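Peptidase M14 domain-containing protein (Shewanella amazonensis, PDB 2QVP) is of unknown specificity but probably acts as a zinc-dependent hydrolase of the M14 metallocarboxypeptidase family. Local coordinates at residues A206-V211 with P215-V220; T181-Q186 with R190-L195. One frame throughout, in Å; residues are numbered along the deposited sequence. Where two conformers were deposited one is given.

Contact 1. Residues A206-V211 with P215-V220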
# COMPACT_ATOMS: atom_id res chain seq x y z
N ALA A 206 -9.17 -16.78 0.06
CA ALA A 206 -10.57 -16.62 0.50
C ALA A 206 -11.55 -17.32 -0.47
O ALA A 206 -11.43 -17.19 -1.70
CB ALA A 206 -10.93 -15.12 0.67
N ALA A 207 -12.50 -18.09 0.08
CA ALA A 207 -13.49 -18.82 -0.71
C ALA A 207 -14.45 -17.83 -1.38
O ALA A 207 -14.63 -16.70 -0.90
CB ALA A 207 -14.26 -19.86 0.16
N ASP A 208 -15.03 -18.25 -2.50
CA ASP A 208 -15.97 -17.43 -3.24
C ASP A 208 -17.15 -17.03 -2.37
O ASP A 208 -17.69 -17.86 -1.64
CB ASP A 208 -16.48 -18.11 -4.51
CG ASP A 208 -15.43 -18.18 -5.60
OD1 ASP A 208 -14.24 -17.92 -5.33
OD2 ASP A 208 -15.79 -18.53 -6.75
N GLY A 209 -17.51 -15.75 -2.43
CA GLY A 209 -18.59 -15.18 -1.64
C GLY A 209 -18.40 -13.68 -1.50
O GLY A 209 -17.62 -13.09 -2.23
N ASP A 210 -19.15 -13.08 -0.57
CA ASP A 210 -19.09 -11.65 -0.27
C ASP A 210 -18.16 -11.36 0.89
O ASP A 210 -18.37 -11.86 2.02
CB ASP A 210 -20.47 -11.06 0.08
CG ASP A 210 -21.26 -10.61 -1.14
OD1 ASP A 210 -21.17 -11.26 -2.20
OD2 ASP A 210 -21.97 -9.59 -1.02
N VAL A 211 -17.12 -10.57 0.60
CA VAL A 211 -16.20 -10.05 1.59
C VAL A 211 -16.50 -8.56 1.54
O VAL A 211 -16.42 -7.96 0.45
CB VAL A 211 -14.73 -10.35 1.25
CG1 VAL A 211 -13.79 -9.64 2.23
CG2 VAL A 211 -14.50 -11.86 1.25
N PRO A 215 -18.10 -9.24 -4.32
CA PRO A 215 -17.91 -10.63 -4.73
C PRO A 215 -16.41 -10.98 -4.99
O PRO A 215 -15.76 -10.37 -5.86
CB PRO A 215 -18.75 -10.73 -6.00
CG PRO A 215 -18.73 -9.36 -6.58
CD PRO A 215 -18.57 -8.40 -5.44
N VAL A 216 -15.90 -11.94 -4.21
CA VAL A 216 -14.55 -12.48 -4.36
C VAL A 216 -14.68 -13.75 -5.23
O VAL A 216 -15.42 -14.66 -4.89
CB VAL A 216 -13.82 -12.76 -3.00
CG1 VAL A 216 -14.54 -13.78 -2.16
CG2 VAL A 216 -12.39 -13.22 -3.25
N ARG A 217 -14.03 -13.74 -6.39
CA ARG A 217 -14.02 -14.88 -7.33
C ARG A 217 -12.58 -15.29 -7.54
O ARG A 217 -11.79 -14.51 -8.08
CB ARG A 217 -14.67 -14.50 -8.67
CG ARG A 217 -16.17 -14.83 -8.84
CD ARG A 217 -16.95 -14.67 -7.57
NE ARG A 217 -18.40 -14.59 -7.67
CZ ARG A 217 -19.20 -14.47 -6.61
NH1 ARG A 217 -18.70 -14.44 -5.36
NH2 ARG A 217 -20.51 -14.39 -6.78
N SER A 218 -12.25 -16.51 -7.10
CA SER A 218 -10.91 -17.07 -7.23
C SER A 218 -9.86 -16.12 -6.63
O SER A 218 -8.88 -15.76 -7.30
CB SER A 218 -10.60 -17.42 -8.69
OG SER A 218 -11.60 -18.27 -9.24
N GLY A 219 -10.13 -15.71 -5.39
CA GLY A 219 -9.26 -14.82 -4.62
C GLY A 219 -9.13 -13.37 -5.02
O GLY A 219 -8.29 -12.66 -4.44
N VAL A 220 -9.98 -12.93 -5.95
CA VAL A 220 -9.95 -11.60 -6.54
C VAL A 220 -11.33 -10.87 -6.56
O VAL A 220 -12.34 -11.45 -6.96
CB VAL A 220 -9.50 -11.67 -8.03
CG1 VAL A 220 -9.39 -10.26 -8.61
CG2 VAL A 220 -8.20 -12.41 -8.19
O HOH W 1 -12.14 -17.28 -4.09
O HOH W 2 -20.95 -13.26 -3.56
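Gly-209 and Val-216 face each other as an antiparallel hydrogen-bonded pair. Val-216 N reaches Gly-209 O at 2.9 Å and nearly straight, with an N-H...O angle of 174°. The return bond, from Gly-209 N to Val-216 O, is weak at 3.4 Å. One step on, Asp-210 and Pro-215 form a non-hydrogen-bonded pair.

The Val-216 side chain turns to the other segment. Its CG1 lies between the backbone N and the carbonyl carbon (chi1 62°). That puts Val-216 CG1 against the Ala-207 and Gly-209 carbonyl oxygens, and its apolar partner is Val-211 CG2 at 3.9 Å.

Beyond the paired strands, the Asp-208 side chain takes over from the backbone. The carboxylate reaches across to the turn. Ser-218 N donates to Asp-208 OD1 at 3.0 Å, on the syn side but 29° out of the carboxylate plane. A water also donates to Asp-208 OD1 and to Ala-206 O, and accepts from Gly-219 N. This water joins the two segments beyond the end of the strand pairing.

The Arg-217 side chain bends back. Its guanidinium lies with one face over Pro-215 CB, and Arg-217 NH1 makes a weak bond to Val-216 O at 3.3 Å. A second water lies between Arg-217 NH1 and Asp-210 OD1, but it sits doubtfully close to the carboxylate.

Farther out, Ala-206 and Gly-219 bond through their backbones to Thr-177 and Val-179. Ala-206 and Val-211 also pack on Tyr-178. A type I' turn from Arg-217 to Val-220 leads the chain into strand 220-222. The whole is a two-stranded beta hairpin, continued by side-chain and water bonds, at the border of the main sheet.

Contact 2. Residues T181-Q186 with R190-L195. With SO4 (sulfate ion), chain E.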
# COMPACT_ATOMS: atom_id res chain seq x y z
N THR A 181 -8.31 -6.13 -7.38
CA THR A 181 -7.46 -5.74 -8.51
C THR A 181 -8.23 -4.93 -9.55
O THR A 181 -9.46 -4.99 -9.65
CB THR A 181 -6.79 -6.95 -9.19
OG1 THR A 181 -7.80 -7.81 -9.73
CG2 THR A 181 -5.91 -7.74 -8.20
N PHE A 182 -7.45 -4.20 -10.33
CA PHE A 182 -7.92 -3.36 -11.39
C PHE A 182 -7.08 -3.65 -12.63
O PHE A 182 -5.86 -3.50 -12.58
CB PHE A 182 -7.79 -1.88 -11.01
CG PHE A 182 -8.58 -1.47 -9.78
CD1 PHE A 182 -8.03 -1.59 -8.50
CD2 PHE A 182 -9.83 -0.93 -9.92
CE1 PHE A 182 -8.76 -1.22 -7.38
CE2 PHE A 182 -10.56 -0.55 -8.81
CZ PHE A 182 -10.03 -0.68 -7.55
N GLU A 183 -7.72 -4.08 -13.72
CA GLU A 183 -7.02 -4.28 -14.99
C GLU A 183 -7.96 -3.85 -16.07
O GLU A 183 -9.18 -3.95 -15.89
CB GLU A 183 -6.62 -5.73 -15.24
CG GLU A 183 -5.69 -6.38 -14.22
CD GLU A 183 -5.26 -7.78 -14.67
OE1 GLU A 183 -4.72 -7.89 -15.77
OE2 GLU A 183 -5.42 -8.77 -13.91
N PRO A 184 -7.43 -3.37 -17.22
CA PRO A 184 -8.30 -2.94 -18.33
C PRO A 184 -8.83 -4.13 -19.18
O PRO A 184 -8.53 -4.23 -20.37
CB PRO A 184 -7.37 -2.02 -19.13
CG PRO A 184 -6.01 -2.66 -18.93
CD PRO A 184 -6.00 -3.16 -17.53
N SER A 185 -9.63 -5.01 -18.56
CA SER A 185 -10.17 -6.20 -19.23
C SER A 185 -11.48 -6.64 -18.57
O SER A 185 -11.87 -6.07 -17.55
CB SER A 185 -9.14 -7.34 -19.18
OG SER A 185 -8.79 -7.63 -17.84
N GLN A 186 -12.17 -7.62 -19.18
CA GLN A 186 -13.46 -8.11 -18.67
C GLN A 186 -13.27 -9.01 -17.45
O GLN A 186 -14.15 -9.03 -16.59
CB GLN A 186 -14.27 -8.87 -19.74
N ARG A 190 -3.12 -12.51 -15.63
CA ARG A 190 -1.83 -12.88 -15.00
C ARG A 190 -1.44 -11.97 -13.86
O ARG A 190 -0.96 -12.46 -12.85
CB ARG A 190 -0.68 -12.88 -16.01
N PHE A 191 -1.63 -10.66 -14.05
CA PHE A 191 -1.35 -9.64 -13.03
C PHE A 191 -2.08 -9.93 -11.70
O PHE A 191 -1.45 -9.99 -10.65
CB PHE A 191 -1.70 -8.25 -13.54
CG PHE A 191 -1.52 -7.17 -12.50
CD1 PHE A 191 -0.25 -6.70 -12.19
CD2 PHE A 191 -2.61 -6.64 -11.83
CE1 PHE A 191 -0.08 -5.71 -11.24
CE2 PHE A 191 -2.44 -5.69 -10.88
CZ PHE A 191 -1.18 -5.21 -10.59
N SER A 192 -3.39 -10.09 -11.79
CA SER A 192 -4.22 -10.37 -10.65
C SER A 192 -3.86 -11.72 -10.01
O SER A 192 -3.70 -11.82 -8.79
CB SER A 192 -5.70 -10.41 -11.08
OG SER A 192 -6.16 -9.16 -11.55
N HIS A 193 -3.75 -12.74 -10.86
CA HIS A 193 -3.45 -14.09 -10.38
C HIS A 193 -2.07 -14.21 -9.72
O HIS A 193 -1.94 -14.93 -8.74
CB HIS A 193 -3.60 -15.14 -11.50
CG HIS A 193 -4.98 -15.21 -12.08
ND1 HIS A 193 -5.23 -15.65 -13.36
CD2 HIS A 193 -6.18 -14.83 -11.57
CE1 HIS A 193 -6.53 -15.59 -13.61
NE2 HIS A 193 -7.13 -15.09 -12.54
N SER A 194 -1.06 -13.50 -10.24
CA SER A 194 0.28 -13.57 -9.67
C SER A 194 0.35 -12.95 -8.27
O SER A 194 0.98 -13.51 -7.38
CB SER A 194 1.30 -12.94 -10.63
OG SER A 194 1.31 -13.66 -11.87
N LEU A 195 -0.31 -11.81 -8.09
CA LEU A 195 -0.36 -11.15 -6.78
C LEU A 195 -1.14 -11.97 -5.78
O LEU A 195 -0.73 -12.09 -4.62
CB LEU A 195 -0.93 -9.71 -6.88
CG LEU A 195 0.13 -8.62 -7.02
CD1 LEU A 195 0.83 -8.40 -5.67
CD2 LEU A 195 1.15 -8.94 -8.10
S SO4 E . -3.43 -12.04 -19.23
O1 SO4 E . -2.62 -12.66 -20.28
O2 SO4 E . -2.53 -11.55 -18.19
O3 SO4 E . -4.21 -10.92 -19.77
O4 SO4 E . -4.35 -13.03 -18.68
O HOH W 3 -2.62 -9.21 -16.61
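Strand 178-182 of the main sheet ends here, and the chain turns back into helix 190-200, whose first turn packs on the strand end. Ser-192 is the meeting point. Ser-192 OG accepts from Thr-181 OG1 at 2.8 Å and donates to Glu-183 OE2 at 2.5 Å, a short bond. The result is a chain of hydrogen bonds from threonine to serine to carboxylate.

Thr-181 OG1 sits between its backbone N and carbonyl carbon (chi1 63°). This turns the hydroxyl to the serine, while Thr-181 CG2 packs alongside Ser-192 CB.

Glu-183 extends beyond CG, which carries the carboxylate to the start of the helix. Its OE2 takes the serine hydroxyl on the anti lone pair, away from OE1. Glu-183 OE2 also accepts from Ser-192 N at 3.2 Å, from above the carboxylate plane and 50° out of it. Gly-189 N is a third donor to the same oxygen. Two backbone N-H groups at the helix start and one hydroxyl thus grip one atom. The nearby helix N-terminus would probably favour the charged form of the carboxylate.

The carboxylate also lies against Phe-191, with Glu-183 CD 3.8 Å from Phe-191 CB. Its plane is turned 75° from the ring. The phenyl group reaches on to Phe-266 of helix 252-270.

Glu-183 OE1 accepts from a water at 2.6 Å. That water accepts from Phe-191 N and donates to a sulfate ion, probably from the crystallisation liquor. Arg-190 N donates to sulfate O2 at 2.8 Å. Arg-190 N thus meets the sulfate, Phe-191 N the water and Ser-192 N the glutamate. A carboxylate and a bound anion gathered at the first backbone N-H groups of a helix are characteristic of a helix N-terminus, here following a strand of the central sheet of an alpha/beta fold.

Overall arrangement
Contact 2 is buried and joins a strand of the main sheet to the helix that follows it. Contact 1 is partly buried and pairs two short strands of a separate hairpin, with most of its touching residues exposed. The two follow in series along the chain, their centres about 14 Å apart, and meet where Val-220 packs on Thr-181. Both use a carboxylate to take backbone N-H groups, at a turn in contact 1 and a helix start in contact 2. Contact 1 adds backbone pairing and a water, contact 2 two hydroxyls. The hairpin lies nearer the predicted active-site residue Glu-245, the Val-211 side chain being about 7 Å from that of Glu-245, against about 10 Å for Thr-181.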